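Local coordinates for protein FIG000988: Predicted permease (Vibrio cholerae, PDB 6MJP) that probably forms, with LptB and LptG, the ABC transporter that moves lipopolysaccharide out of the inner membrane toward the outer membrane, at residues S192-E197 and T206-T211; L266-S271 and I329-I334; I270-C275 and T308-L313. One frame throughout, in Å; residues are numbered along the deposited sequence.

Contact 1. Residues S192-E197 and T206-T211; sequences SGDVKE and TLYDGT
Ser192 and Tyr208 face each other as an antiparallel hydrogen-bonded pair, and the axes of strands 192-196 and 206-208 approach to 4.4 Å at 163° between their directions. Tyr208 N lies implausibly close to Ser192 O, so that bond's length is doubtful, and the return bond from Ser192 N to Tyr208 O is weak at 3.4 Å. Farther along, Thr206 N donates to Asp194 O over 2.8 Å; this bond is nearly straight, 164° at the hydrogen. Gly193 sits between these bonds, and its bare CA lies 4.0 Å from CD2 of Leu207, whose side chain occupies the other face of the sheet from Tyr208 and reaches Phe227 and Val172. The strands form a beta hairpin in the periplasmic beta-jellyroll-like domain characteristic of LptF and LptG, and strand 230-235 pairs with the far edge of 203-208. Ser192, Asp194, Thr206 and Tyr208 share one face. There CB of Asp194 meets CG2 of Thr206 at 3.7 Å. OG1 of Thr206 is turned anti to the backbone N (chi1 177°), where it makes a weak hydrogen bond to Tyr230 O. The Tyr208 ring stands at a slant beside the backbone of Ser192, with CG 3.5 Å from Ser192 O.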
ATOM      1  N   SER D 192     -29.253 -16.399 -30.270  1.00162.40           N
ATOM      2  CA  SER D 192     -29.367 -15.363 -29.250  1.00164.04           C
ATOM      3  C   SER D 192     -30.302 -15.841 -28.142  1.00165.46           C
ATOM      4  O   SER D 192     -31.290 -16.526 -28.411  1.00174.61           O
ATOM      5  CB  SER D 192     -29.886 -14.053 -29.858  1.00167.02           C
ATOM      6  OG  SER D 192     -29.135 -13.682 -31.000  1.00170.46           O
ATOM      7  N   GLY D 193     -29.990 -15.467 -26.901  1.00156.43           N
ATOM      8  CA  GLY D 193     -30.776 -15.883 -25.755  1.00154.37           C
ATOM      9  C   GLY D 193     -30.522 -14.998 -24.556  1.00161.21           C
ATOM     10  O   GLY D 193     -29.393 -14.561 -24.318  1.00161.55           O
ATOM     11  N   ASP D 194     -31.579 -14.742 -23.786  1.00167.16           N
ATOM     12  CA  ASP D 194     -31.531 -13.893 -22.600  1.00165.21           C
ATOM     13  C   ASP D 194     -31.574 -14.728 -21.323  1.00157.62           C
ATOM     14  O   ASP D 194     -31.914 -15.915 -21.336  1.00160.68           O
ATOM     15  CB  ASP D 194     -32.697 -12.892 -22.588  1.00173.63           C
ATOM     16  CG  ASP D 194     -32.528 -11.783 -23.607  1.00181.74           C
ATOM     17  OD1 ASP D 194     -31.594 -11.865 -24.430  1.00184.22           O
ATOM     18  OD2 ASP D 194     -33.332 -10.823 -23.581  1.00185.75           O
ATOM     19  N   VAL D 195     -31.232 -14.077 -20.212  1.00150.95           N
ATOM     20  CA  VAL D 195     -31.237 -14.674 -18.881  1.00145.97           C
ATOM     21  C   VAL D 195     -31.932 -13.711 -17.931  1.00148.60           C
ATOM     22  O   VAL D 195     -31.718 -12.496 -18.006  1.00148.84           O
ATOM     23  CB  VAL D 195     -29.808 -14.976 -18.380  1.00141.28           C
ATOM     24  CG1 VAL D 195     -29.842 -15.594 -16.989  1.00140.86           C
ATOM     25  CG2 VAL D 195     -29.067 -15.879 -19.356  1.00137.05           C
ATOM     26  N   LYS D 196     -32.755 -14.248 -17.032  1.00153.19           N
ATOM     27  CA  LYS D 196     -33.507 -13.414 -16.106  1.00156.23           C
ATOM     28  C   LYS D 196     -33.656 -14.133 -14.774  1.00150.87           C
ATOM     29  O   LYS D 196     -33.507 -15.355 -14.684  1.00150.30           O
ATOM     30  CB  LYS D 196     -34.890 -13.053 -16.668  1.00158.81           C
ATOM     31  N   GLU D 197     -33.956 -13.356 -13.736  1.00142.20           N
ATOM     32  CA  GLU D 197     -34.250 -13.916 -12.422  1.00141.13           C
ATOM     33  C   GLU D 197     -35.622 -13.462 -11.926  1.00146.56           C
ATOM     34  O   GLU D 197     -36.643 -13.704 -12.572  1.00152.21           O
ATOM     35  CB  GLU D 197     -33.175 -13.524 -11.410  1.00140.53           C
ATOM     36  CG  GLU D 197     -31.887 -14.322 -11.517  1.00138.65           C
ATOM     37  CD  GLU D 197     -31.060 -14.245 -10.249  1.00141.58           C
ATOM     38  OE1 GLU D 197     -30.369 -13.225 -10.040  1.00143.04           O
ATOM     39  OE2 GLU D 197     -31.116 -15.201  -9.448  1.00141.30           O
ATOM     40  N   THR D 206     -33.754 -17.993 -21.743  1.00148.05           N
ATOM     41  CA  THR D 206     -34.503 -18.216 -22.971  1.00155.40           C
ATOM     42  C   THR D 206     -33.534 -18.239 -24.150  1.00155.09           C
ATOM     43  O   THR D 206     -32.521 -17.541 -24.127  1.00154.55           O
ATOM     44  CB  THR D 206     -35.574 -17.134 -23.163  1.00162.29           C
ATOM     45  OG1 THR D 206     -36.240 -17.330 -24.416  1.00169.45           O
ATOM     46  CG2 THR D 206     -34.954 -15.745 -23.125  1.00161.68           C
ATOM     47  N   LEU D 207     -33.821 -19.058 -25.167  1.00152.81           N
ATOM     48  CA  LEU D 207     -33.007 -19.133 -26.376  1.00149.55           C
ATOM     49  C   LEU D 207     -33.839 -18.762 -27.600  1.00156.83           C
ATOM     50  O   LEU D 207     -35.020 -19.108 -27.686  1.00162.10           O
ATOM     51  CB  LEU D 207     -32.414 -20.539 -26.571  1.00145.29           C
ATOM     52  CG  LEU D 207     -31.274 -20.937 -25.630  1.00144.62           C
ATOM     53  CD1 LEU D 207     -30.601 -22.208 -26.103  1.00140.51           C
ATOM     54  CD2 LEU D 207     -30.260 -19.816 -25.518  1.00149.74           C
ATOM     55  N   TYR D 208     -33.215 -18.090 -28.576  1.00158.09           N
ATOM     56  CA  TYR D 208     -33.936 -17.593 -29.754  1.00158.83           C
ATOM     57  C   TYR D 208     -33.298 -18.106 -31.041  1.00156.77           C
ATOM     58  O   TYR D 208     -32.074 -18.045 -31.188  1.00154.31           O
ATOM     59  CB  TYR D 208     -33.967 -16.058 -29.779  1.00157.96           C
ATOM     60  CG  TYR D 208     -34.593 -15.400 -28.569  1.00158.20           C
ATOM     61  CD1 TYR D 208     -35.686 -15.965 -27.916  1.00159.55           C
ATOM     62  CD2 TYR D 208     -34.095 -14.201 -28.088  1.00162.74           C
ATOM     63  CE1 TYR D 208     -36.256 -15.346 -26.815  1.00162.88           C
ATOM     64  CE2 TYR D 208     -34.653 -13.577 -26.994  1.00171.12           C
ATOM     65  CZ  TYR D 208     -35.730 -14.149 -26.360  1.00170.90           C
ATOM     66  OH  TYR D 208     -36.270 -13.508 -25.270  1.00176.12           O
ATOM     67  N   ASP D 209     -34.124 -18.584 -31.980  1.00150.01           N
ATOM     68  CA  ASP D 209     -33.612 -19.027 -33.275  1.00145.30           C
ATOM     69  C   ASP D 209     -32.519 -20.086 -33.145  1.00133.36           C
ATOM     70  O   ASP D 209     -31.346 -19.799 -33.405  1.00134.17           O
ATOM     71  CB  ASP D 209     -33.074 -17.825 -34.074  1.00149.11           C
ATOM     72  CG  ASP D 209     -32.945 -18.111 -35.579  1.00148.48           C
ATOM     73  OD1 ASP D 209     -33.214 -19.255 -36.022  1.00144.03           O
ATOM     74  OD2 ASP D 209     -32.590 -17.175 -36.333  1.00150.36           O
ATOM     75  N   GLY D 210     -32.881 -21.303 -32.759  1.00129.04           N
ATOM     76  CA  GLY D 210     -31.911 -22.373 -32.696  1.00127.32           C
ATOM     77  C   GLY D 210     -32.543 -23.733 -32.915  1.00129.01           C
ATOM     78  O   GLY D 210     -33.695 -23.845 -33.342  1.00130.44           O
ATOM     79  N   THR D 211     -31.762 -24.774 -32.628  1.00125.96           N
ATOM     80  CA  THR D 211     -32.224 -26.156 -32.691  1.00130.58           C
ATOM     81  C   THR D 211     -31.704 -26.899 -31.465  1.00130.84           C
ATOM     82  O   THR D 211     -30.573 -26.667 -31.026  1.00124.83           O
ATOM     83  CB  THR D 211     -31.764 -26.848 -33.991  1.00133.21           C
ATOM     84  OG1 THR D 211     -30.356 -26.660 -34.166  1.00136.24           O
ATOM     85  CG2 THR D 211     -32.462 -26.241 -35.179  1.00135.22           C
TER

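Contact 2. Residues L266-S271 and I329-I334; sequences LQWRIS and IGLWPI
OE1 of Gln267 accepts the backbone N-H of Leu331 at 3.0 Å, with 155° at the hydrogen and the donor tilted 25° from the plane of the amide carbonyl. The same oxygen lies 3.1 Å from CA of Gly330, so the amide end rests against the turn where no side chain intervenes. In return, Leu331 points its side chain at the helix: CD1 stands 3.4 Å from Gln267 O and 3.9 Å from Gln267 CB. This methyl also meets the indole of Trp268 at its edge, near the ring plane, 4.1 Å from CD1 of the tryptophan, and lies 3.7 Å from Ser271 OG. That hydroxyl is turned back to its own helix and donates to Trp268 O. The extended Gln267 chain, with CG beside the backbone N (chi1 -66°), carries the amide across to the loop. Behind this first shell, a type II' beta turn from Ile329 to Trp332 presents the Leu331 N-H, and Gly330 takes the positive phi of the turn. Leu331 also packs on Thr316 and Ile320 of helix 299-321, while the Trp268 ring makes a cation-pi contact with Lys317. The arrangement is a glutamine side chain bonded to the backbone of a type II' turn, joining helix 260-286 to the start of helix 332-346 within the transmembrane helical bundle of the LptF/LptG family.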
ATOM      1  N   LEU D 266     -29.754  -1.310  14.148  1.00133.24           N
ATOM      2  CA  LEU D 266     -29.781  -0.261  15.162  1.00132.61           C
ATOM      3  C   LEU D 266     -28.499  -0.254  15.980  1.00126.46           C
ATOM      4  O   LEU D 266     -27.963   0.813  16.304  1.00120.20           O
ATOM      5  CB  LEU D 266     -30.994  -0.445  16.074  1.00131.93           C
ATOM      6  CG  LEU D 266     -31.107   0.535  17.241  1.00129.41           C
ATOM      7  CD1 LEU D 266     -31.260   1.955  16.727  1.00128.20           C
ATOM      8  CD2 LEU D 266     -32.270   0.160  18.136  1.00136.46           C
ATOM      9  N   GLN D 267     -27.992  -1.441  16.322  1.00125.78           N
ATOM     10  CA  GLN D 267     -26.749  -1.522  17.076  1.00118.30           C
ATOM     11  C   GLN D 267     -25.553  -1.077  16.255  1.00110.55           C
ATOM     12  O   GLN D 267     -24.591  -0.553  16.818  1.00105.85           O
ATOM     13  CB  GLN D 267     -26.525  -2.939  17.582  1.00116.89           C
ATOM     14  CG  GLN D 267     -27.541  -3.369  18.587  1.00119.41           C
ATOM     15  CD  GLN D 267     -27.150  -4.648  19.263  1.00122.70           C
ATOM     16  OE1 GLN D 267     -25.985  -4.850  19.605  1.00116.28           O
ATOM     17  NE2 GLN D 267     -28.122  -5.529  19.464  1.00129.73           N
ATOM     18  N   TRP D 268     -25.570  -1.299  14.941  1.00111.28           N
ATOM     19  CA  TRP D 268     -24.485  -0.782  14.120  1.00110.91           C
ATOM     20  C   TRP D 268     -24.518   0.734  14.096  1.00112.92           C
ATOM     21  O   TRP D 268     -23.482   1.388  14.252  1.00111.41           O
ATOM     22  CB  TRP D 268     -24.560  -1.353  12.702  1.00117.46           C
ATOM     23  CG  TRP D 268     -23.245  -1.290  11.938  1.00120.33           C
ATOM     24  CD1 TRP D 268     -22.069  -1.907  12.272  1.00119.50           C
ATOM     25  CD2 TRP D 268     -22.991  -0.589  10.710  1.00117.45           C
ATOM     26  NE1 TRP D 268     -21.098  -1.622  11.334  1.00116.17           N
ATOM     27  CE2 TRP D 268     -21.638  -0.816  10.367  1.00115.78           C
ATOM     28  CE3 TRP D 268     -23.772   0.211   9.873  1.00119.68           C
ATOM     29  CZ2 TRP D 268     -21.056  -0.272   9.227  1.00117.47           C
ATOM     30  CZ3 TRP D 268     -23.191   0.750   8.739  1.00122.68           C
ATOM     31  CH2 TRP D 268     -21.846   0.507   8.425  1.00123.90           C
ATOM     32  N   ARG D 269     -25.710   1.309  13.912  1.00125.19           N
ATOM     33  CA  ARG D 269     -25.837   2.761  13.903  1.00128.99           C
ATOM     34  C   ARG D 269     -25.343   3.366  15.209  1.00128.88           C
ATOM     35  O   ARG D 269     -24.630   4.376  15.203  1.00127.92           O
ATOM     36  CB  ARG D 269     -27.284   3.161  13.647  1.00130.09           C
ATOM     37  CG  ARG D 269     -27.770   2.837  12.258  1.00130.57           C
ATOM     38  CD  ARG D 269     -29.232   3.196  12.072  1.00138.18           C
ATOM     39  NE  ARG D 269     -29.708   2.859  10.730  1.00140.93           N
ATOM     40  CZ  ARG D 269     -30.948   3.065  10.296  1.00142.26           C
ATOM     41  NH1 ARG D 269     -31.857   3.610  11.093  1.00142.73           N
ATOM     42  NH2 ARG D 269     -31.280   2.723   9.059  1.00144.37           N
ATOM     43  N   ILE D 270     -25.706   2.756  16.339  1.00128.95           N
ATOM     44  CA  ILE D 270     -25.253   3.287  17.618  1.00125.64           C
ATOM     45  C   ILE D 270     -23.777   2.982  17.841  1.00116.67           C
ATOM     46  O   ILE D 270     -23.075   3.763  18.488  1.00114.66           O
ATOM     47  CB  ILE D 270     -26.123   2.756  18.776  1.00130.41           C
ATOM     48  CG1 ILE D 270     -25.849   3.538  20.058  1.00128.16           C
ATOM     49  CG2 ILE D 270     -25.860   1.297  19.048  1.00132.33           C
ATOM     50  CD1 ILE D 270     -26.561   2.972  21.271  1.00134.26           C
ATOM     51  N   SER D 271     -23.267   1.868  17.306  1.00115.92           N
ATOM     52  CA  SER D 271     -21.868   1.535  17.568  1.00115.68           C
ATOM     53  C   SER D 271     -20.925   2.477  16.838  1.00115.70           C
ATOM     54  O   SER D 271     -19.789   2.671  17.278  1.00119.62           O
ATOM     55  CB  SER D 271     -21.556   0.090  17.182  1.00116.24           C
ATOM     56  OG  SER D 271     -21.581  -0.070  15.773  1.00127.67           O
ATOM     57  N   ILE D 329     -26.799  -9.474  23.053  1.00133.39           N
ATOM     58  CA  ILE D 329     -25.413  -9.101  23.321  1.00133.77           C
ATOM     59  C   ILE D 329     -24.837  -8.277  22.173  1.00131.57           C
ATOM     60  O   ILE D 329     -24.094  -7.321  22.403  1.00128.82           O
ATOM     61  CB  ILE D 329     -24.564 -10.355  23.614  1.00133.33           C
ATOM     62  CG1 ILE D 329     -24.484 -11.269  22.390  1.00134.53           C
ATOM     63  CG2 ILE D 329     -25.151 -11.121  24.794  1.00134.39           C
ATOM     64  CD1 ILE D 329     -23.556 -12.446  22.576  1.00131.21           C
ATOM     65  N   GLY D 330     -25.186  -8.623  20.936  1.00134.62           N
ATOM     66  CA  GLY D 330     -24.929  -7.760  19.796  1.00132.62           C
ATOM     67  C   GLY D 330     -23.479  -7.357  19.643  1.00128.14           C
ATOM     68  O   GLY D 330     -22.561  -8.163  19.824  1.00130.54           O
ATOM     69  N   LEU D 331     -23.271  -6.085  19.308  1.00121.28           N
ATOM     70  CA  LEU D 331     -21.949  -5.533  19.051  1.00115.20           C
ATOM     71  C   LEU D 331     -21.277  -5.000  20.311  1.00119.71           C
ATOM     72  O   LEU D 331     -20.193  -4.417  20.219  1.00120.44           O
ATOM     73  CB  LEU D 331     -22.048  -4.421  18.008  1.00111.63           C
ATOM     74  CG  LEU D 331     -22.971  -4.690  16.819  1.00111.70           C
ATOM     75  CD1 LEU D 331     -23.048  -3.447  15.958  1.00112.43           C
ATOM     76  CD2 LEU D 331     -22.519  -5.899  15.998  1.00108.66           C
ATOM     77  N   TRP D 332     -21.902  -5.175  21.474  1.00122.02           N
ATOM     78  CA  TRP D 332     -21.295  -4.734  22.725  1.00110.62           C
ATOM     79  C   TRP D 332     -19.899  -5.301  22.963  1.00105.46           C
ATOM     80  O   TRP D 332     -19.005  -4.514  23.319  1.00110.89           O
ATOM     81  CB  TRP D 332     -22.219  -5.082  23.901  1.00117.42           C
ATOM     82  CG  TRP D 332     -23.483  -4.271  23.968  1.00129.10           C
ATOM     83  CD1 TRP D 332     -24.617  -4.453  23.229  1.00134.04           C
ATOM     84  CD2 TRP D 332     -23.748  -3.164  24.841  1.00135.85           C
ATOM     85  NE1 TRP D 332     -25.567  -3.522  23.581  1.00139.42           N
ATOM     86  CE2 TRP D 332     -25.059  -2.720  24.568  1.00139.10           C
ATOM     87  CE3 TRP D 332     -23.001  -2.502  25.826  1.00132.50           C
ATOM     88  CZ2 TRP D 332     -25.639  -1.644  25.242  1.00137.71           C
ATOM     89  CZ3 TRP D 332     -23.580  -1.433  26.494  1.00133.63           C
ATOM     90  CH2 TRP D 332     -24.884  -1.015  26.198  1.00136.58           C
ATOM     91  N   PRO D 333     -19.631  -6.606  22.802  1.00100.78           N
ATOM     92  CA  PRO D 333     -18.272  -7.095  23.089  1.00101.46           C
ATOM     93  C   PRO D 333     -17.193  -6.493  22.194  1.00107.32           C
ATOM     94  O   PRO D 333     -16.080  -6.258  22.680  1.00105.87           O
ATOM     95  CB  PRO D 333     -18.392  -8.614  22.898  1.00103.69           C
ATOM     96  CG  PRO D 333     -19.562  -8.790  22.003  1.00108.67           C
ATOM     97  CD  PRO D 333     -20.520  -7.710  22.396  1.00106.03           C
ATOM     98  N   ILE D 334     -17.476  -6.217  20.917  1.00110.44           N
ATOM     99  CA  ILE D 334     -16.459  -5.592  20.071  1.00107.57           C
ATOM    100  C   ILE D 334     -16.106  -4.209  20.601  1.00 99.89           C
ATOM    101  O   ILE D 334     -14.928  -3.855  20.717  1.00 99.36           O
ATOM    102  CB  ILE D 334     -16.919  -5.521  18.605  1.00107.25           C
ATOM    103  CG1 ILE D 334     -17.358  -6.897  18.107  1.00105.36           C
ATOM    104  CG2 ILE D 334     -15.785  -4.968  17.745  1.00102.49           C
ATOM    105  CD1 ILE D 334     -16.240  -7.904  18.078  1.00 96.03           C
TER

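Contact 3. Residues I270-C275 and T308-L313; sequences ISLVVC and TYFLAL
Leu272 and Phe310 cross at about a right angle: the CD2 branch of the leucine does the touching, 3.5 Å from CE2 of the ring, which it approaches obliquely, with CZ of Phe310 its next neighbour. One turn on, Cys275 meets two rings, both on the side of helix 299-321. Its CB lies 3.7 Å from CE2 of Tyr309, approaching that ring obliquely, while SG makes a sulfur-aromatic contact with Phe310, 5.5 Å from the ring centroid and again at a slant, 59° off the normal. The Tyr309 side chain, anti to the backbone N at chi1 174°, reaches toward helix 260-286 and ends with OH beside Cys275 CB; this hydroxyl is hydrogen-bonded to Asn335 of helix 332-346. The third meeting is between Ser271 and Leu313, whose two methyls both face the serine hydroxyl from the same side, CD2 at 3.3 Å and CD1 at 3.8 Å from OG; the hydroxyl itself is bonded to Trp268 O. Phe310 is backed by a ring stack with Tyr306 of its own helix, and on another side of that helix Ala312 packs on Ser18 of the LptC chain. Every residue that touches here is buried. With axes 12.3 Å apart at 160° between their directions, side chains rather than backbones bridge the two helices, an antiparallel pair in the transmembrane bundle of the LptF/LptG permeases.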
ATOM      1  N   ILE D 270     -25.706   2.756  16.339  1.00128.95           N
ATOM      2  CA  ILE D 270     -25.253   3.287  17.618  1.00125.64           C
ATOM      3  C   ILE D 270     -23.777   2.982  17.841  1.00116.67           C
ATOM      4  O   ILE D 270     -23.075   3.763  18.488  1.00114.66           O
ATOM      5  CB  ILE D 270     -26.123   2.756  18.776  1.00130.41           C
ATOM      6  CG1 ILE D 270     -25.849   3.538  20.058  1.00128.16           C
ATOM      7  CG2 ILE D 270     -25.860   1.297  19.048  1.00132.33           C
ATOM      8  CD1 ILE D 270     -26.561   2.972  21.271  1.00134.26           C
ATOM      9  N   SER D 271     -23.267   1.868  17.306  1.00115.92           N
ATOM     10  CA  SER D 271     -21.868   1.535  17.568  1.00115.68           C
ATOM     11  C   SER D 271     -20.925   2.477  16.838  1.00115.70           C
ATOM     12  O   SER D 271     -19.789   2.671  17.278  1.00119.62           O
ATOM     13  CB  SER D 271     -21.556   0.090  17.182  1.00116.24           C
ATOM     14  OG  SER D 271     -21.581  -0.070  15.773  1.00127.67           O
ATOM     15  N   LEU D 272     -21.364   3.054  15.722  1.00110.14           N
ATOM     16  CA  LEU D 272     -20.543   4.049  15.047  1.00110.65           C
ATOM     17  C   LEU D 272     -20.378   5.290  15.912  1.00121.59           C
ATOM     18  O   LEU D 272     -19.258   5.768  16.133  1.00131.40           O
ATOM     19  CB  LEU D 272     -21.171   4.404  13.698  1.00108.04           C
ATOM     20  CG  LEU D 272     -21.291   3.294  12.648  1.00101.35           C
ATOM     21  CD1 LEU D 272     -22.035   3.799  11.429  1.00 98.75           C
ATOM     22  CD2 LEU D 272     -19.919   2.752  12.258  1.00 97.89           C
ATOM     23  N   VAL D 273     -21.493   5.823  16.414  1.00119.36           N
ATOM     24  CA  VAL D 273     -21.444   7.016  17.246  1.00115.06           C
ATOM     25  C   VAL D 273     -20.690   6.757  18.540  1.00117.36           C
ATOM     26  O   VAL D 273     -20.012   7.650  19.062  1.00120.65           O
ATOM     27  CB  VAL D 273     -22.874   7.495  17.513  1.00111.06           C
ATOM     28  CG1 VAL D 273     -22.863   8.828  18.229  1.00106.73           C
ATOM     29  CG2 VAL D 273     -23.627   7.573  16.197  1.00112.09           C
ATOM     30  N   VAL D 274     -20.793   5.544  19.085  1.00118.16           N
ATOM     31  CA  VAL D 274     -20.064   5.223  20.308  1.00113.89           C
ATOM     32  C   VAL D 274     -18.600   4.908  20.020  1.00108.93           C
ATOM     33  O   VAL D 274     -17.756   5.014  20.917  1.00108.71           O
ATOM     34  CB  VAL D 274     -20.779   4.068  21.039  1.00114.43           C
ATOM     35  CG1 VAL D 274     -20.014   3.615  22.272  1.00114.92           C
ATOM     36  CG2 VAL D 274     -22.185   4.496  21.450  1.00114.06           C
ATOM     37  N   CYS D 275     -18.258   4.567  18.782  1.00108.44           N
ATOM     38  CA  CYS D 275     -16.885   4.163  18.500  1.00108.32           C
ATOM     39  C   CYS D 275     -15.973   5.360  18.302  1.00113.71           C
ATOM     40  O   CYS D 275     -14.749   5.218  18.414  1.00117.71           O
ATOM     41  CB  CYS D 275     -16.827   3.290  17.253  1.00107.68           C
ATOM     42  SG  CYS D 275     -16.680   4.247  15.742  1.00110.71           S
ATOM     43  N   THR D 308      -9.263  -3.922  11.812  1.00 99.32           N
ATOM     44  CA  THR D 308      -9.704  -5.047  12.641  1.00100.70           C
ATOM     45  C   THR D 308     -10.995  -4.715  13.372  1.00 93.10           C
ATOM     46  O   THR D 308     -11.894  -5.558  13.493  1.00 97.82           O
ATOM     47  CB  THR D 308      -8.641  -5.445  13.662  1.00104.93           C
ATOM     48  OG1 THR D 308      -8.366  -4.327  14.513  1.00128.65           O
ATOM     49  CG2 THR D 308      -7.384  -5.870  12.982  1.00 95.66           C
ATOM     50  N   TYR D 309     -11.096  -3.495  13.888  1.00 82.48           N
ATOM     51  CA  TYR D 309     -12.298  -3.128  14.619  1.00 87.66           C
ATOM     52  C   TYR D 309     -13.524  -3.162  13.721  1.00 92.94           C
ATOM     53  O   TYR D 309     -14.538  -3.777  14.066  1.00109.21           O
ATOM     54  CB  TYR D 309     -12.137  -1.749  15.236  1.00 88.36           C
ATOM     55  CG  TYR D 309     -13.405  -1.268  15.885  1.00 92.52           C
ATOM     56  CD1 TYR D 309     -13.838  -1.802  17.092  1.00 93.07           C
ATOM     57  CD2 TYR D 309     -14.172  -0.280  15.292  1.00 95.13           C
ATOM     58  CE1 TYR D 309     -15.000  -1.359  17.692  1.00 92.40           C
ATOM     59  CE2 TYR D 309     -15.330   0.174  15.879  1.00 98.05           C
ATOM     60  CZ  TYR D 309     -15.743  -0.369  17.081  1.00 93.71           C
ATOM     61  OH  TYR D 309     -16.901   0.093  17.667  1.00 98.20           O
ATOM     62  N   PHE D 310     -13.453  -2.500  12.566  1.00 87.12           N
ATOM     63  CA  PHE D 310     -14.630  -2.389  11.718  1.00 87.14           C
ATOM     64  C   PHE D 310     -14.980  -3.713  11.067  1.00 98.28           C
ATOM     65  O   PHE D 310     -16.163  -4.004  10.857  1.00109.91           O
ATOM     66  CB  PHE D 310     -14.413  -1.316  10.662  1.00 93.36           C
ATOM     67  CG  PHE D 310     -15.076  -0.020  10.993  1.00 99.95           C
ATOM     68  CD1 PHE D 310     -14.419   0.947  11.735  1.00 92.07           C
ATOM     69  CD2 PHE D 310     -16.374   0.217  10.590  1.00104.18           C
ATOM     70  CE1 PHE D 310     -15.045   2.129  12.054  1.00 88.74           C
ATOM     71  CE2 PHE D 310     -17.004   1.397  10.901  1.00 97.37           C
ATOM     72  CZ  PHE D 310     -16.341   2.355  11.636  1.00 92.92           C
ATOM     73  N   LEU D 311     -13.979  -4.534  10.754  1.00 95.96           N
ATOM     74  CA  LEU D 311     -14.274  -5.828  10.157  1.00100.42           C
ATOM     75  C   LEU D 311     -14.944  -6.752  11.164  1.00105.37           C
ATOM     76  O   LEU D 311     -15.914  -7.446  10.830  1.00112.63           O
ATOM     77  CB  LEU D 311     -13.001  -6.458   9.600  1.00104.95           C
ATOM     78  CG  LEU D 311     -12.894  -6.365   8.078  1.00102.00           C
ATOM     79  CD1 LEU D 311     -13.176  -4.947   7.640  1.00 92.56           C
ATOM     80  CD2 LEU D 311     -11.522  -6.802   7.606  1.00103.43           C
ATOM     81  N   ALA D 312     -14.452  -6.767  12.406  1.00 98.67           N
ATOM     82  CA  ALA D 312     -15.102  -7.568  13.437  1.00 90.66           C
ATOM     83  C   ALA D 312     -16.489  -7.031  13.749  1.00 94.97           C
ATOM     84  O   ALA D 312     -17.434  -7.807  13.937  1.00112.12           O
ATOM     85  CB  ALA D 312     -14.244  -7.606  14.698  1.00 85.24           C
ATOM     86  N   LEU D 313     -16.635  -5.704  13.800  1.00 86.43           N
ATOM     87  CA  LEU D 313     -17.949  -5.112  14.029  1.00 94.13           C
ATOM     88  C   LEU D 313     -18.929  -5.519  12.938  1.00111.57           C
ATOM     89  O   LEU D 313     -20.062  -5.922  13.225  1.00120.84           O
ATOM     90  CB  LEU D 313     -17.838  -3.594  14.096  1.00 95.49           C
ATOM     91  CG  LEU D 313     -19.038  -2.819  14.640  1.00101.35           C
ATOM     92  CD1 LEU D 313     -19.134  -2.967  16.139  1.00101.36           C
ATOM     93  CD2 LEU D 313     -18.906  -1.362  14.290  1.00 98.19           C
TER

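Contacts 2 and 3 are neighbours in the membrane part, their centres about 7 Å apart, and both use helix 260-286, sharing Ile270 and Ser271. They touch by packing: Trp268 NE1 lies 3.7 Å from Leu313 CD2, and Ile334 CG2 lies 3.7 Å from Tyr309 CE1. Together they join helix 260-286 to the two helices that follow it, 299-321 and 332-346. Contact 1 stands apart in the beta domain, its centre about 47 Å from that of contact 2 and 46 Å from that of contact 3. A bound dodecyl maltoside comes within about 4 Å of the Tyr309 side chain, whereas Leu331 of contact 2 is about 11 Å from such a detergent.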